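Local coordinates for protein putative nudix hydrolase family member (Chromobacterium violaceum, PDB 3F13) that probably acts as a magnesium-dependent hydrolase of the Nudix family, though its own substrate is not established, at residues R17-I22 and Q54-E59. Residues are numbered along the deposited sequence; the frame is centred on the assembly and turned at random.
Sequences RRATAI and QALIRE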
loop_
_atom_site.group_PDB
_atom_site.type_symbol
_atom_site.label_atom_id
_atom_site.label_comp_id
_atom_site.label_asym_id
_atom_site.label_seq_id
_atom_site.Cartn_x
_atom_site.Cartn_y
_atom_site.Cartn_z
ATOM N N ARG B 17 18.057 -1.384 -6.445
ATOM C CA ARG B 17 16.858 -1.168 -5.590
ATOM C C ARG B 17 15.986 -2.408 -5.559
ATOM O O ARG B 17 15.588 -2.926 -6.627
ATOM C CB ARG B 17 16.060 0.018 -6.102
ATOM C CG ARG B 17 16.775 1.382 -5.978
ATOM C CD ARG B 17 15.866 2.502 -6.540
ATOM N NE ARG B 17 15.498 2.198 -7.929
ATOM C CZ ARG B 17 14.253 2.099 -8.410
ATOM N NH1 ARG B 17 14.079 1.795 -9.684
ATOM N NH2 ARG B 17 13.174 2.338 -7.666
ATOM N N ARG B 18 15.701 -2.933 -4.361
ATOM C CA ARG B 18 14.854 -4.115 -4.280
ATOM C C ARG B 18 13.690 -3.789 -3.375
ATOM O O ARG B 18 13.832 -2.923 -2.504
ATOM C CB ARG B 18 15.612 -5.320 -3.731
ATOM C CG ARG B 18 16.697 -5.815 -4.709
ATOM C CD ARG B 18 17.319 -7.112 -4.252
ATOM N NE ARG B 18 16.394 -8.251 -4.271
ATOM C CZ ARG B 18 16.382 -9.166 -5.239
ATOM N NH1 ARG B 18 15.514 -10.165 -5.184
ATOM N NH2 ARG B 18 17.224 -9.063 -6.264
ATOM N N ALA B 19 12.548 -4.447 -3.595
ATOM C CA ALA B 19 11.434 -4.360 -2.618
ATOM C C ALA B 19 11.323 -5.712 -1.926
ATOM O O ALA B 19 11.546 -6.740 -2.562
ATOM C CB ALA B 19 10.087 -4.014 -3.297
ATOM N N THR B 20 10.960 -5.739 -0.645
ATOM C CA THR B 20 10.847 -7.014 0.041
ATOM C C THR B 20 9.553 -6.954 0.832
ATOM O O THR B 20 9.288 -5.886 1.422
ATOM C CB THR B 20 12.035 -7.190 1.000
ATOM O OG1 THR B 20 13.224 -7.373 0.207
ATOM C CG2 THR B 20 11.832 -8.390 1.952
ATOM N N ALA B 21 8.753 -8.033 0.814
ATOM C CA ALA B 21 7.440 -8.074 1.536
ATOM C C ALA B 21 7.467 -8.936 2.764
ATOM O O ALA B 21 7.984 -10.065 2.739
ATOM C CB ALA B 21 6.327 -8.622 0.619
ATOM N N ILE B 22 6.858 -8.426 3.816
ATOM C CA ILE B 22 6.549 -9.228 4.978
ATOM C C ILE B 22 5.060 -9.430 4.931
ATOM O O ILE B 22 4.310 -8.462 5.082
ATOM C CB ILE B 22 6.862 -8.492 6.279
ATOM C CG1 ILE B 22 8.381 -8.369 6.493
ATOM C CG2 ILE B 22 6.156 -9.237 7.449
ATOM C CD1 ILE B 22 9.183 -8.209 5.268
ATOM N N GLN B 54 5.958 0.007 -6.332
ATOM C CA GLN B 54 5.336 -0.544 -7.544
ATOM C C GLN B 54 5.889 -1.934 -7.829
ATOM O O GLN B 54 5.161 -2.876 -8.158
ATOM C CB GLN B 54 5.650 0.324 -8.760
ATOM C CG GLN B 54 4.849 1.581 -8.817
ATOM C CD GLN B 54 5.254 2.442 -10.005
ATOM O OE1 GLN B 54 6.197 3.222 -9.921
ATOM N NE2 GLN B 54 4.536 2.297 -11.117
ATOM N N ALA B 55 7.191 -2.042 -7.748
ATOM C CA ALA B 55 7.825 -3.303 -7.989
ATOM C C ALA B 55 7.320 -4.348 -6.977
ATOM O O ALA B 55 7.132 -5.513 -7.307
ATOM C CB ALA B 55 9.323 -3.116 -7.908
ATOM N N LEU B 56 7.081 -3.935 -5.730
ATOM C CA LEU B 56 6.649 -4.919 -4.729
ATOM C C LEU B 56 5.328 -5.598 -5.166
ATOM O O LEU B 56 5.189 -6.827 -5.126
ATOM C CB LEU B 56 6.481 -4.270 -3.353
ATOM C CG LEU B 56 6.461 -5.452 -2.317
ATOM C CD1 LEU B 56 7.596 -6.434 -2.703
ATOM C CD2 LEU B 56 6.615 -5.115 -0.886
ATOM N N ILE B 57 4.351 -4.790 -5.554
ATOM C CA ILE B 57 3.065 -5.349 -5.972
ATOM C C ILE B 57 3.199 -6.302 -7.170
ATOM O O ILE B 57 2.641 -7.395 -7.193
ATOM C CB ILE B 57 2.042 -4.229 -6.257
ATOM C CG1 ILE B 57 1.819 -3.399 -4.997
ATOM C CG2 ILE B 57 0.742 -4.847 -6.709
ATOM C CD1 ILE B 57 1.142 -2.029 -5.299
ATOM N N ARG B 58 3.970 -5.877 -8.152
ATOM C CA ARG B 58 4.207 -6.689 -9.334
ATOM C C ARG B 58 4.855 -8.018 -8.943
ATOM O O ARG B 58 4.397 -9.105 -9.321
ATOM C CB ARG B 58 5.101 -5.913 -10.301
ATOM C CG ARG B 58 5.721 -6.745 -11.445
ATOM C CD ARG B 58 6.528 -5.854 -12.404
ATOM N NE ARG B 58 7.679 -5.174 -11.785
ATOM C CZ ARG B 58 8.812 -5.787 -11.462
ATOM N NH1 ARG B 58 8.939 -7.096 -11.686
ATOM N NH2 ARG B 58 9.812 -5.109 -10.896
ATOM N N GLU B 59 5.915 -7.951 -8.154
ATOM C CA GLU B 59 6.673 -9.165 -7.851
ATOM C C GLU B 59 5.943 -10.153 -6.945
ATOM O O GLU B 59 6.050 -11.383 -7.126
ATOM C CB GLU B 59 8.042 -8.779 -7.306
ATOM C CG GLU B 59 8.889 -8.078 -8.364
ATOM C CD GLU B 59 9.976 -8.968 -8.977
ATOM O OE1 GLU B 59 9.909 -10.211 -8.799
ATOM O OE2 GLU B 59 10.906 -8.409 -9.634
#
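Leu56 reaches from the helix onto the strand and lays its isobutyl end between the methyl groups of Ala19 and Ala21, two residues of one strand face. Its chi1 (-163°) swings CG toward Ala21, and chi2 (44°) then spreads CD1 and CD2 against the strand. CD1 comes 3.5 Å from CB of Ala19, and that same CB also lies 3.6 Å from CB of Leu56, so Ala19 touches both root and tip of the leucine. The other branch, CD2, reaches further along the strand, to CB of Ala21 at 3.8 Å and to the carbonyl O of Thr20 at 3.6 Å. Leucine suits the helix position because its forked apolar end lets one residue cover both alanine methyls at once. A methyl group is short enough for the axes of 17-22 and 54-59 to come within 7.6 Å, which is consistent with alanine at both strand positions. Helix 52-64 belongs to the Nudix box, and here it packs on strand 16-25 of the mixed sheet, the axes of 54-59 and 17-22 crossing at -57°. Thr20 turns its side chain to the other face, where OG1 hydrogen-bonds ND1 of His84. Tyr87 of strand 82-90 also packs against Leu56, and Ile60, one turn on, against Ala21.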